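Local structure of 6-phosphogluconate dehydratase (Shewanella oneidensis, 2GP4) at residues A[140-144]-A[599-604]; A[146-150]-A[617-621]; A[366-372]-A[421-427]; A[302-307]-A[334-338]. The protein catalyses the dehydration of 6-phosphogluconate, a step of the Entner-Doudoroff pathway, and is seen here in an apo form lacking its iron-sulfur cluster. One frame throughout, in Å; residues are numbered along the deposited sequence.

How the contacts relate
Along the chain the first segments of contacts 1 and 2 come early and their partners near the end, in alternating order, with contacts 4 and 3 closing in turn between them. Contacts 1 and 2 lie about 13 Å apart between centres and touch where Phe604 CB meets Leu147 CD1 at 3.7 Å; together they fasten the start of helix 145-160 to the last part of the chain. Contact 4, about 18 Å from contact 2 between centres, joins helix 304-316 to the loop after helix 322-333; helix 322-333 also packs on Arg149 and Arg619 of contact 2 through Ala329. Contact 3, at the end of helix 364-370, is remote, about 39 Å from contact 1 between centres and across the chain's centre from it.

Contact 1 (A[140-144]-A[599-604]); sequences PGMEL and MGRELF
A Glu143-Arg601 salt bridge and the packing of Leu144 on Phe604 join the residues just ahead of helix 145-160 to the loop before helix 605-609, a partly buried tie between chain positions more than 450 residues apart. Arg601 NH1 donates to Glu143 OE1 at 2.8 Å, with an N-H...O angle of 154°. The carboxylate oxygen lies in the guanidinium plane, yet the nitrogen approaches from above the carboxylate, so the two flat groups do not lie coplanar but stand 45° apart. A bend at chi3 (-65°) in the otherwise extended Arg601 chain turns the guanidinium toward Glu143, while Pro140 CB covers one of its faces, 3.9 Å from NH1. Arg601 NE is engaged as well, donating to Gly598 O in its own loop. Each segment carries a short 3-10 turn, and Phe604 holds the N-cap position of helix 605-609. Were a leucine to replace Arg601, Glu143 would probably be left without its charge mate and Gly598 O without this donor. Beside the ion pair, Leu144 CD2 sits over the face of the Phe604 ring in a CH-pi contact, 3.8 Å from the centroid. The same methyl touches Arg601 CG at 3.9 Å, and its twin CD1 rests on Met599 O at 3.5 Å. The Phe604 side chain also packs on Val151 of helix 145-160. The selenomethionine side chain of Met599 bends back, putting CE against Gly141 N at 3.6 Å and close to Pro140 CD.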
loop_
_atom_site.group_PDB
_atom_site.type_symbol
_atom_site.label_atom_id
_atom_site.label_comp_id
_atom_site.label_asym_id
_atom_site.label_seq_id
_atom_site.Cartn_x
_atom_site.Cartn_y
_atom_site.Cartn_z
ATOM N N PRO A 140 -19.096 11.535 0.236
ATOM C CA PRO A 140 -18.170 12.646 0.506
ATOM C C PRO A 140 -17.237 12.358 1.691
ATOM O O PRO A 140 -16.192 13.000 1.825
ATOM C CB PRO A 140 -19.106 13.822 0.831
ATOM C CG PRO A 140 -20.502 13.346 0.469
ATOM C CD PRO A 140 -20.458 11.872 0.682
ATOM N N GLY A 141 -17.616 11.399 2.536
ATOM C CA GLY A 141 -16.744 10.899 3.601
ATOM C C GLY A 141 -15.480 10.247 3.063
ATOM O O GLY A 141 -14.468 10.156 3.762
HETATM N N MSE A 142 -15.540 9.807 1.807
HETATM C CA MSE A 142 -14.394 9.218 1.117
HETATM C C MSE A 142 -13.277 10.261 0.913
HETATM O O MSE A 142 -12.107 9.908 0.769
HETATM C CB MSE A 142 -14.859 8.570 -0.201
HETATM C CG MSE A 142 -13.770 7.941 -1.064
HETATM SE SE MSE A 142 -12.678 6.596 -0.147
HETATM C CE MSE A 142 -10.922 7.233 -0.705
ATOM N N GLU A 143 -13.644 11.542 0.946
ATOM C CA GLU A 143 -12.675 12.642 0.836
ATOM C C GLU A 143 -11.853 12.868 2.119
ATOM O O GLU A 143 -10.963 13.716 2.141
ATOM C CB GLU A 143 -13.367 13.939 0.383
ATOM C CG GLU A 143 -13.796 13.932 -1.090
ATOM C CD GLU A 143 -14.672 15.121 -1.494
ATOM O OE1 GLU A 143 -14.654 16.170 -0.807
ATOM O OE2 GLU A 143 -15.380 15.009 -2.520
ATOM N N LEU A 144 -12.148 12.102 3.171
ATOM C CA LEU A 144 -11.393 12.145 4.431
ATOM C C LEU A 144 -10.516 10.907 4.662
ATOM O O LEU A 144 -9.759 10.846 5.639
ATOM C CB LEU A 144 -12.342 12.307 5.627
ATOM C CG LEU A 144 -13.224 13.549 5.773
ATOM C CD1 LEU A 144 -13.958 13.507 7.109
ATOM C CD2 LEU A 144 -12.413 14.836 5.638
HETATM N N MSE A 599 -19.723 17.175 6.098
HETATM C CA MSE A 599 -19.161 15.898 6.558
HETATM C C MSE A 599 -17.837 16.068 7.309
HETATM O O MSE A 599 -16.974 15.185 7.289
HETATM C CB MSE A 599 -19.020 14.906 5.395
HETATM C CG MSE A 599 -20.355 14.413 4.868
HETATM SE SE MSE A 599 -21.055 12.930 5.936
HETATM C CE MSE A 599 -20.465 11.483 4.757
ATOM N N GLY A 600 -17.688 17.215 7.971
ATOM C CA GLY A 600 -16.515 17.493 8.790
ATOM C C GLY A 600 -15.307 17.974 8.014
ATOM O O GLY A 600 -14.222 18.086 8.573
ATOM N N ARG A 601 -15.487 18.270 6.728
ATOM C CA ARG A 601 -14.371 18.683 5.879
ATOM C C ARG A 601 -13.777 20.034 6.295
ATOM O O ARG A 601 -12.593 20.295 6.071
ATOM C CB ARG A 601 -14.777 18.670 4.407
ATOM C CG ARG A 601 -14.853 17.264 3.828
ATOM C CD ARG A 601 -15.405 17.249 2.423
ATOM N NE ARG A 601 -16.800 17.686 2.373
ATOM C CZ ARG A 601 -17.577 17.627 1.293
ATOM N NH1 ARG A 601 -17.111 17.137 0.147
ATOM N NH2 ARG A 601 -18.825 18.053 1.362
ATOM N N GLU A 602 -14.606 20.867 6.920
ATOM C CA GLU A 602 -14.190 22.153 7.501
ATOM C C GLU A 602 -12.977 22.004 8.415
ATOM O O GLU A 602 -12.205 22.948 8.591
ATOM C CB GLU A 602 -15.313 22.760 8.355
ATOM C CG GLU A 602 -16.694 22.615 7.814
ATOM C CD GLU A 602 -17.285 21.244 8.062
ATOM O OE1 GLU A 602 -17.562 20.900 9.232
ATOM O OE2 GLU A 602 -17.489 20.520 7.067
ATOM N N LEU A 603 -12.839 20.823 9.010
ATOM C CA LEU A 603 -11.847 20.594 10.049
ATOM C C LEU A 603 -10.459 20.300 9.499
ATOM O O LEU A 603 -9.480 20.417 10.228
ATOM C CB LEU A 603 -12.305 19.468 10.987
ATOM C CG LEU A 603 -13.686 19.626 11.646
ATOM C CD1 LEU A 603 -14.025 18.406 12.483
ATOM C CD2 LEU A 603 -13.786 20.893 12.490
ATOM N N PHE A 604 -10.378 19.952 8.216
ATOM C CA PHE A 604 -9.169 19.377 7.628
ATOM C C PHE A 604 -8.497 20.276 6.599
ATOM O O PHE A 604 -7.540 19.857 5.956
ATOM C CB PHE A 604 -9.498 18.049 6.943
ATOM C CG PHE A 604 -9.979 16.976 7.874
ATOM C CD1 PHE A 604 -11.292 16.964 8.328
ATOM C CD2 PHE A 604 -9.126 15.964 8.274
ATOM C CE1 PHE A 604 -11.740 15.966 9.174
ATOM C CE2 PHE A 604 -9.562 14.966 9.123
ATOM C CZ PHE A 604 -10.872 14.962 9.575
#

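Contact 2 (A[146-150]-A[617-621]); sequences LLSRE and GARST
An arginine-glutamate pair on helix 145-160, Arg149 and Glu150, holds the loop that follows helix 605-609 by the backbone of Gly617 and Ser620. A bend at chi3 (78°) swings the Arg149 guanidinium so that NH1 and NH2 meet Gly617 O end-on, NH2 at 2.7 Å, with the oxygen in the guanidinium plane. Its side edge, NE and NH2, grips Glu150 OE2, NE at 2.9 Å, both nitrogens coming from the same face of the carboxylate. NH1 also donates to His326 on helix 322-333, and Leu146 CD2 lies over the centre of one guanidinium face. A methionine in place of Arg149 would probably leave Gly617 O without both its donors and Glu150 OE2 without its charged partner. The other oxygen of that carboxylate, OE1, takes Ser620 N at 2.7 Å (N-H...O 165°), from above the carboxylate plane, and Ser620 OG on its anti lone pair; Thr621 N adds a weak third bond. Leu146 CD1 meanwhile packs on Ala618 CB at 3.8 Å. Beyond the direct bonds, a water donates to Glu150 OE2 at 2.6 Å and sits 2.7 Å from Thr621 OG1.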
loop_
_atom_site.group_PDB
_atom_site.type_symbol
_atom_site.label_atom_id
_atom_site.label_comp_id
_atom_site.label_asym_id
_atom_site.label_seq_id
_atom_site.Cartn_x
_atom_site.Cartn_y
_atom_site.Cartn_z
ATOM N N LEU A 146 -7.836 9.462 3.066
ATOM C CA LEU A 146 -6.399 9.664 3.090
ATOM C C LEU A 146 -6.024 10.501 4.317
ATOM O O LEU A 146 -5.064 10.186 5.027
ATOM C CB LEU A 146 -5.945 10.377 1.816
ATOM C CG LEU A 146 -4.488 10.305 1.339
ATOM C CD1 LEU A 146 -4.068 11.693 0.887
ATOM C CD2 LEU A 146 -3.495 9.757 2.371
ATOM N N LEU A 147 -6.800 11.559 4.556
ATOM C CA LEU A 147 -6.576 12.459 5.667
ATOM C C LEU A 147 -6.657 11.777 7.029
ATOM O O LEU A 147 -5.999 12.219 7.974
ATOM C CB LEU A 147 -7.568 13.622 5.605
ATOM C CG LEU A 147 -7.216 14.772 4.661
ATOM C CD1 LEU A 147 -8.449 15.592 4.354
ATOM C CD2 LEU A 147 -6.102 15.638 5.254
ATOM N N SER A 148 -7.456 10.713 7.131
ATOM C CA SER A 148 -7.586 9.966 8.386
ATOM C C SER A 148 -6.312 9.214 8.787
ATOM O O SER A 148 -6.104 8.935 9.966
ATOM C CB SER A 148 -8.764 8.993 8.331
ATOM O OG SER A 148 -8.531 7.967 7.385
ATOM N N ARG A 149 -5.475 8.880 7.807
ATOM C CA ARG A 149 -4.158 8.311 8.092
ATOM C C ARG A 149 -3.328 9.289 8.917
ATOM O O ARG A 149 -2.702 8.898 9.900
ATOM C CB ARG A 149 -3.410 7.948 6.805
ATOM C CG ARG A 149 -2.004 7.410 7.048
ATOM C CD ARG A 149 -1.193 7.383 5.771
ATOM N NE ARG A 149 -0.698 8.710 5.400
ATOM C CZ ARG A 149 -0.054 8.990 4.269
ATOM N NH1 ARG A 149 0.179 8.046 3.361
ATOM N NH2 ARG A 149 0.351 10.234 4.042
ATOM N N GLU A 150 -3.340 10.559 8.515
ATOM C CA GLU A 150 -2.602 11.597 9.225
ATOM C C GLU A 150 -3.164 11.785 10.636
ATOM O O GLU A 150 -2.399 11.965 11.603
ATOM C CB GLU A 150 -2.616 12.916 8.441
ATOM C CG GLU A 150 -2.079 12.803 6.999
ATOM C CD GLU A 150 -0.603 12.451 6.960
ATOM O OE1 GLU A 150 0.228 13.374 7.086
ATOM O OE2 GLU A 150 -0.271 11.253 6.818
ATOM N N GLY A 617 4.408 10.545 -0.621
ATOM C CA GLY A 617 3.569 9.870 0.363
ATOM C C GLY A 617 2.287 10.582 0.747
ATOM O O GLY A 617 1.556 10.109 1.618
ATOM N N ALA A 618 2.007 11.709 0.092
ATOM C CA ALA A 618 0.885 12.590 0.460
ATOM C C ALA A 618 0.852 12.886 1.965
ATOM O O ALA A 618 -0.179 12.719 2.635
ATOM C CB ALA A 618 -0.445 12.019 -0.028
ATOM N N ARG A 619 2.000 13.319 2.476
ATOM C CA ARG A 619 2.195 13.604 3.896
ATOM C C ARG A 619 1.756 15.022 4.208
ATOM O O ARG A 619 1.857 15.904 3.359
ATOM C CB ARG A 619 3.676 13.489 4.276
ATOM C CG ARG A 619 4.366 12.163 3.968
ATOM C CD ARG A 619 5.772 12.136 4.572
ATOM N NE ARG A 619 6.628 13.187 4.016
ATOM C CZ ARG A 619 7.537 13.872 4.707
ATOM N NH1 ARG A 619 7.722 13.639 5.999
ATOM N NH2 ARG A 619 8.259 14.803 4.103
ATOM N N SER A 620 1.274 15.234 5.428
ATOM C CA SER A 620 1.129 16.575 5.982
ATOM C C SER A 620 2.121 16.716 7.136
ATOM O O SER A 620 2.396 17.819 7.611
ATOM C CB SER A 620 -0.305 16.825 6.463
ATOM O OG SER A 620 -0.659 15.919 7.498
ATOM N N THR A 621 2.662 15.583 7.570
ATOM C CA THR A 621 3.577 15.547 8.710
ATOM C C THR A 621 5.026 15.775 8.286
ATOM O O THR A 621 5.350 15.754 7.094
ATOM C CB THR A 621 3.477 14.210 9.480
ATOM O OG1 THR A 621 3.722 13.118 8.582
ATOM C CG2 THR A 621 2.099 14.042 10.110
HETATM O O HOH W 1 2.307 11.163 7.377
#

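Contact 3 (A[366-372]-A[421-427]); sequences HFHAAGG and SLDTEVL
With CG1 opposite its backbone N (chi1 175°), Val426 directs one methyl to Phe367 and the other to His366. CG1 rests on Phe367 CA at 3.8 Å. CG2 lies over the face of the His366 imidazole in a CH-pi contact, 3.9 Å from the centroid and displaced toward the rim. Leu427, whose CG is likewise opposite the backbone N (chi1 178°), reaches further along the helix: CD1 touches Phe367 CE1 at 3.7 Å, and CD2 presses on the backbone at Gly372 N at 3.3 Å. This is the C-terminal end of helix 364-370, closed by a Schellman motif in which Gly371 has positive phi. With no side chain on Gly371, Leu427 CD2 packs directly against the turn. The helix end is also tied by the backbone: Leu422 N donates to Ala370 O at 3.0 Å. Ser421 CA adds a longer CA-H...O contact to the same oxygen, while Ala370 CB touches both Asp423 CB and Leu427 CB. The loop 421-427 keeps its own shape through an ST turn at Ser421 and an Asx turn at Asp423. Ser421 OG accepts from Asp423 N and donates to Leu427 O at 2.6 Å, bringing Ser421 and Leu427 together across the turn. Phe375 of helix 372-383 touches both Ser421 and Leu427.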
loop_
_atom_site.group_PDB
_atom_site.type_symbol
_atom_site.label_atom_id
_atom_site.label_comp_id
_atom_site.label_asym_id
_atom_site.label_seq_id
_atom_site.Cartn_x
_atom_site.Cartn_y
_atom_site.Cartn_z
ATOM N N HIS A 366 -8.739 -18.159 0.857
ATOM C CA HIS A 366 -8.435 -19.034 -0.277
ATOM C C HIS A 366 -6.947 -18.928 -0.622
ATOM O O HIS A 366 -6.288 -19.937 -0.890
ATOM C CB HIS A 366 -9.278 -18.615 -1.489
ATOM C CG HIS A 366 -9.343 -19.638 -2.585
ATOM N ND1 HIS A 366 -8.323 -20.529 -2.846
ATOM C CD2 HIS A 366 -10.302 -19.888 -3.508
ATOM C CE1 HIS A 366 -8.657 -21.292 -3.870
ATOM N NE2 HIS A 366 -9.853 -20.924 -4.291
ATOM N N PHE A 367 -6.438 -17.697 -0.622
ATOM C CA PHE A 367 -5.018 -17.424 -0.812
ATOM C C PHE A 367 -4.177 -18.161 0.229
ATOM O O PHE A 367 -3.172 -18.792 -0.110
ATOM C CB PHE A 367 -4.756 -15.912 -0.759
ATOM C CG PHE A 367 -3.306 -15.540 -0.646
ATOM C CD1 PHE A 367 -2.453 -15.657 -1.736
ATOM C CD2 PHE A 367 -2.794 -15.053 0.552
ATOM C CE1 PHE A 367 -1.109 -15.306 -1.633
ATOM C CE2 PHE A 367 -1.450 -14.700 0.664
ATOM C CZ PHE A 367 -0.609 -14.825 -0.435
ATOM N N HIS A 368 -4.611 -18.084 1.487
ATOM C CA HIS A 368 -3.899 -18.696 2.600
ATOM C C HIS A 368 -3.920 -20.223 2.537
ATOM O O HIS A 368 -2.903 -20.864 2.763
ATOM C CB HIS A 368 -4.460 -18.201 3.933
ATOM C CG HIS A 368 -3.817 -18.832 5.128
ATOM N ND1 HIS A 368 -4.460 -19.764 5.912
ATOM C CD2 HIS A 368 -2.585 -18.672 5.664
ATOM C CE1 HIS A 368 -3.652 -20.146 6.885
ATOM N NE2 HIS A 368 -2.509 -19.496 6.759
ATOM N N ALA A 369 -5.079 -20.789 2.216
ATOM C CA ALA A 369 -5.226 -22.234 2.066
ATOM C C ALA A 369 -4.399 -22.814 0.906
ATOM O O ALA A 369 -3.990 -23.975 0.953
ATOM C CB ALA A 369 -6.696 -22.604 1.923
ATOM N N ALA A 370 -4.149 -22.001 -0.118
ATOM C CA ALA A 370 -3.319 -22.402 -1.259
ATOM C C ALA A 370 -1.827 -22.517 -0.909
ATOM O O ALA A 370 -1.084 -23.251 -1.556
ATOM C CB ALA A 370 -3.516 -21.439 -2.425
ATOM N N GLY A 371 -1.400 -21.789 0.118
ATOM C CA GLY A 371 0.010 -21.756 0.511
ATOM C C GLY A 371 0.327 -20.549 1.370
ATOM O O GLY A 371 1.121 -20.645 2.301
ATOM N N GLY A 372 -0.295 -19.416 1.037
ATOM C CA GLY A 372 -0.218 -18.191 1.833
ATOM C C GLY A 372 1.116 -17.467 1.816
ATOM O O GLY A 372 1.930 -17.662 0.910
ATOM N N SER A 421 2.458 -24.800 -4.158
ATOM C CA SER A 421 1.111 -24.241 -4.109
ATOM C C SER A 421 0.099 -25.341 -4.402
ATOM O O SER A 421 0.308 -26.163 -5.293
ATOM C CB SER A 421 0.953 -23.099 -5.118
ATOM O OG SER A 421 -0.368 -22.584 -5.102
ATOM N N LEU A 422 -0.996 -25.346 -3.648
ATOM C CA LEU A 422 -2.088 -26.285 -3.884
ATOM C C LEU A 422 -3.095 -25.766 -4.909
ATOM O O LEU A 422 -3.973 -26.508 -5.346
ATOM C CB LEU A 422 -2.814 -26.616 -2.577
ATOM C CG LEU A 422 -2.107 -27.424 -1.492
ATOM C CD1 LEU A 422 -3.044 -27.554 -0.322
ATOM C CD2 LEU A 422 -1.685 -28.801 -1.991
ATOM N N ASP A 423 -2.974 -24.498 -5.288
ATOM C CA ASP A 423 -3.898 -23.902 -6.247
ATOM C C ASP A 423 -3.196 -22.844 -7.102
ATOM O O ASP A 423 -3.114 -21.675 -6.720
ATOM C CB ASP A 423 -5.113 -23.316 -5.517
ATOM C CG ASP A 423 -6.271 -23.003 -6.449
ATOM O OD1 ASP A 423 -6.069 -22.906 -7.684
ATOM O OD2 ASP A 423 -7.399 -22.847 -5.933
ATOM N N THR A 424 -2.717 -23.269 -8.269
ATOM C CA THR A 424 -1.955 -22.410 -9.182
ATOM C C THR A 424 -2.821 -21.435 -9.994
ATOM O O THR A 424 -2.317 -20.714 -10.857
ATOM C CB THR A 424 -1.057 -23.236 -10.138
ATOM O OG1 THR A 424 -1.858 -24.196 -10.846
ATOM C CG2 THR A 424 0.047 -23.958 -9.361
ATOM N N GLU A 425 -4.120 -21.414 -9.718
ATOM C CA GLU A 425 -4.980 -20.347 -10.216
ATOM C C GLU A 425 -5.035 -19.163 -9.243
ATOM O O GLU A 425 -5.469 -18.078 -9.614
ATOM C CB GLU A 425 -6.389 -20.871 -10.519
ATOM C CG GLU A 425 -6.518 -21.547 -11.881
ATOM C CD GLU A 425 -7.969 -21.839 -12.259
ATOM O OE1 GLU A 425 -8.688 -22.468 -11.448
ATOM O OE2 GLU A 425 -8.387 -21.446 -13.376
ATOM N N VAL A 426 -4.582 -19.374 -8.008
ATOM C CA VAL A 426 -4.614 -18.336 -6.978
ATOM C C VAL A 426 -3.205 -17.929 -6.547
ATOM O O VAL A 426 -2.916 -16.744 -6.376
ATOM C CB VAL A 426 -5.423 -18.793 -5.734
ATOM C CG1 VAL A 426 -5.342 -17.760 -4.616
ATOM C CG2 VAL A 426 -6.872 -19.069 -6.106
ATOM N N LEU A 427 -2.336 -18.922 -6.375
ATOM C CA LEU A 427 -0.984 -18.698 -5.887
ATOM C C LEU A 427 0.020 -19.531 -6.675
ATOM O O LEU A 427 -0.206 -20.716 -6.927
ATOM C CB LEU A 427 -0.908 -19.033 -4.400
ATOM C CG LEU A 427 0.421 -18.920 -3.655
ATOM C CD1 LEU A 427 1.017 -17.531 -3.746
ATOM C CD2 LEU A 427 0.184 -19.301 -2.208
#

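Contact 4 (A[302-307]-A[334-338]); sequences VNEKSI and AGIIV
Asn303 OD1 is gripped by two backbone N-H groups of the first turn of helix 304-316: Ser306 N at 3.0 Å, approaching from above the carbonyl plane, and, more weakly, Lys305 N. In return Ser306 OG accepts from Asn303 N at 2.8 Å, and it also bonds to Val301 O. The chi1 of 60° on Asn303 folds its amide back over the turn, leaving the backbone side of the residue to Ile336. There the CD1 methyl of Ile336 lies against Asn303 C at 3.5 Å, while its CG1 and CG2 both face Glu304 CG, each at 4.1 Å. No hydrogen bond crosses between the segments; hydrocarbon contacts do the joining. Val302 CG1 meets Ala334 CB at 3.9 Å on one flank, and Ile307 CG2 meets Val338 CG2 at 3.9 Å on the other. Helix 23-51 adds a further layer, its Ile32 and Ser36 touching Ile336, and its Arg40 donating to Ala334 O. Two helix ends thus meet in this contact: a capping box of Asn303 and Ser306 starting helix 304-316, and a Schellman motif, with Gly335 at positive phi, ending helix 322-333.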
loop_
_atom_site.group_PDB
_atom_site.type_symbol
_atom_site.label_atom_id
_atom_site.label_comp_id
_atom_site.label_asym_id
_atom_site.label_seq_id
_atom_site.Cartn_x
_atom_site.Cartn_y
_atom_site.Cartn_z
ATOM N N VAL A 302 12.055 -1.335 10.906
ATOM C CA VAL A 302 11.801 -0.604 9.677
ATOM C C VAL A 302 13.139 -0.018 9.221
ATOM O O VAL A 302 13.732 0.822 9.905
ATOM C CB VAL A 302 10.732 0.504 9.860
ATOM C CG1 VAL A 302 10.596 1.335 8.596
ATOM C CG2 VAL A 302 9.375 -0.107 10.264
ATOM N N ASN A 303 13.620 -0.505 8.081
ATOM C CA ASN A 303 14.874 -0.049 7.487
ATOM C C ASN A 303 14.774 -0.178 5.977
ATOM O O ASN A 303 13.742 -0.622 5.471
ATOM C CB ASN A 303 16.081 -0.832 8.032
ATOM C CG ASN A 303 15.990 -2.324 7.754
ATOM O OD1 ASN A 303 15.972 -2.757 6.602
ATOM N ND2 ASN A 303 15.943 -3.115 8.811
ATOM N N GLU A 304 15.835 0.199 5.269
ATOM C CA GLU A 304 15.844 0.193 3.809
ATOM C C GLU A 304 15.514 -1.181 3.215
ATOM O O GLU A 304 14.713 -1.278 2.283
ATOM C CB GLU A 304 17.180 0.712 3.269
ATOM C CG GLU A 304 17.560 2.124 3.745
ATOM C CD GLU A 304 18.531 2.141 4.930
ATOM O OE1 GLU A 304 18.384 1.328 5.864
ATOM O OE2 GLU A 304 19.450 2.989 4.927
ATOM N N LYS A 305 16.113 -2.232 3.769
ATOM C CA LYS A 305 15.894 -3.594 3.277
ATOM C C LYS A 305 14.463 -4.069 3.517
ATOM O O LYS A 305 13.868 -4.730 2.656
ATOM C CB LYS A 305 16.862 -4.574 3.936
ATOM C CG LYS A 305 18.307 -4.433 3.500
ATOM C CD LYS A 305 19.206 -5.228 4.416
ATOM C CE LYS A 305 20.657 -4.826 4.250
ATOM N NZ LYS A 305 21.262 -5.410 3.017
ATOM N N SER A 306 13.918 -3.742 4.690
ATOM C CA SER A 306 12.578 -4.201 5.048
ATOM C C SER A 306 11.512 -3.422 4.279
ATOM O O SER A 306 10.478 -3.977 3.914
ATOM C CB SER A 306 12.350 -4.157 6.564
ATOM O OG SER A 306 12.519 -2.851 7.082
ATOM N N ILE A 307 11.789 -2.146 4.017
ATOM C CA ILE A 307 10.953 -1.328 3.138
ATOM C C ILE A 307 10.924 -1.889 1.713
ATOM O O ILE A 307 9.846 -2.075 1.131
ATOM C CB ILE A 307 11.390 0.163 3.153
ATOM C CG1 ILE A 307 10.962 0.831 4.469
ATOM C CG2 ILE A 307 10.823 0.932 1.951
ATOM C CD1 ILE A 307 9.448 0.865 4.710
ATOM N N ALA A 334 10.784 7.222 8.846
ATOM C CA ALA A 334 11.955 6.513 9.364
ATOM C C ALA A 334 13.258 6.960 8.712
ATOM O O ALA A 334 14.279 6.269 8.819
ATOM C CB ALA A 334 11.766 5.009 9.204
ATOM N N GLY A 335 13.220 8.108 8.033
ATOM C CA GLY A 335 14.407 8.672 7.389
ATOM C C GLY A 335 14.792 8.019 6.071
ATOM O O GLY A 335 15.894 8.244 5.557
ATOM N N ILE A 336 13.881 7.223 5.515
ATOM C CA ILE A 336 14.141 6.480 4.288
ATOM C C ILE A 336 13.375 7.082 3.115
ATOM O O ILE A 336 12.152 7.224 3.169
ATOM C CB ILE A 336 13.802 4.979 4.464
ATOM C CG1 ILE A 336 14.635 4.391 5.612
ATOM C CG2 ILE A 336 14.067 4.209 3.172
ATOM C CD1 ILE A 336 13.983 3.232 6.343
ATOM N N ILE A 337 14.104 7.439 2.060
ATOM C CA ILE A 337 13.516 8.115 0.905
ATOM C C ILE A 337 13.364 7.164 -0.282
ATOM O O ILE A 337 14.359 6.713 -0.850
ATOM C CB ILE A 337 14.340 9.365 0.494
ATOM C CG1 ILE A 337 14.639 10.238 1.725
ATOM C CG2 ILE A 337 13.616 10.147 -0.615
ATOM C CD1 ILE A 337 15.464 11.492 1.452
ATOM N N VAL A 338 12.112 6.873 -0.641
ATOM C CA VAL A 338 11.771 5.996 -1.767
ATOM C C VAL A 338 10.916 6.760 -2.787
ATOM O O VAL A 338 9.987 7.478 -2.410
ATOM C CB VAL A 338 10.985 4.736 -1.281
ATOM C CG1 VAL A 338 10.490 3.896 -2.458
ATOM C CG2 VAL A 338 11.830 3.880 -0.342
#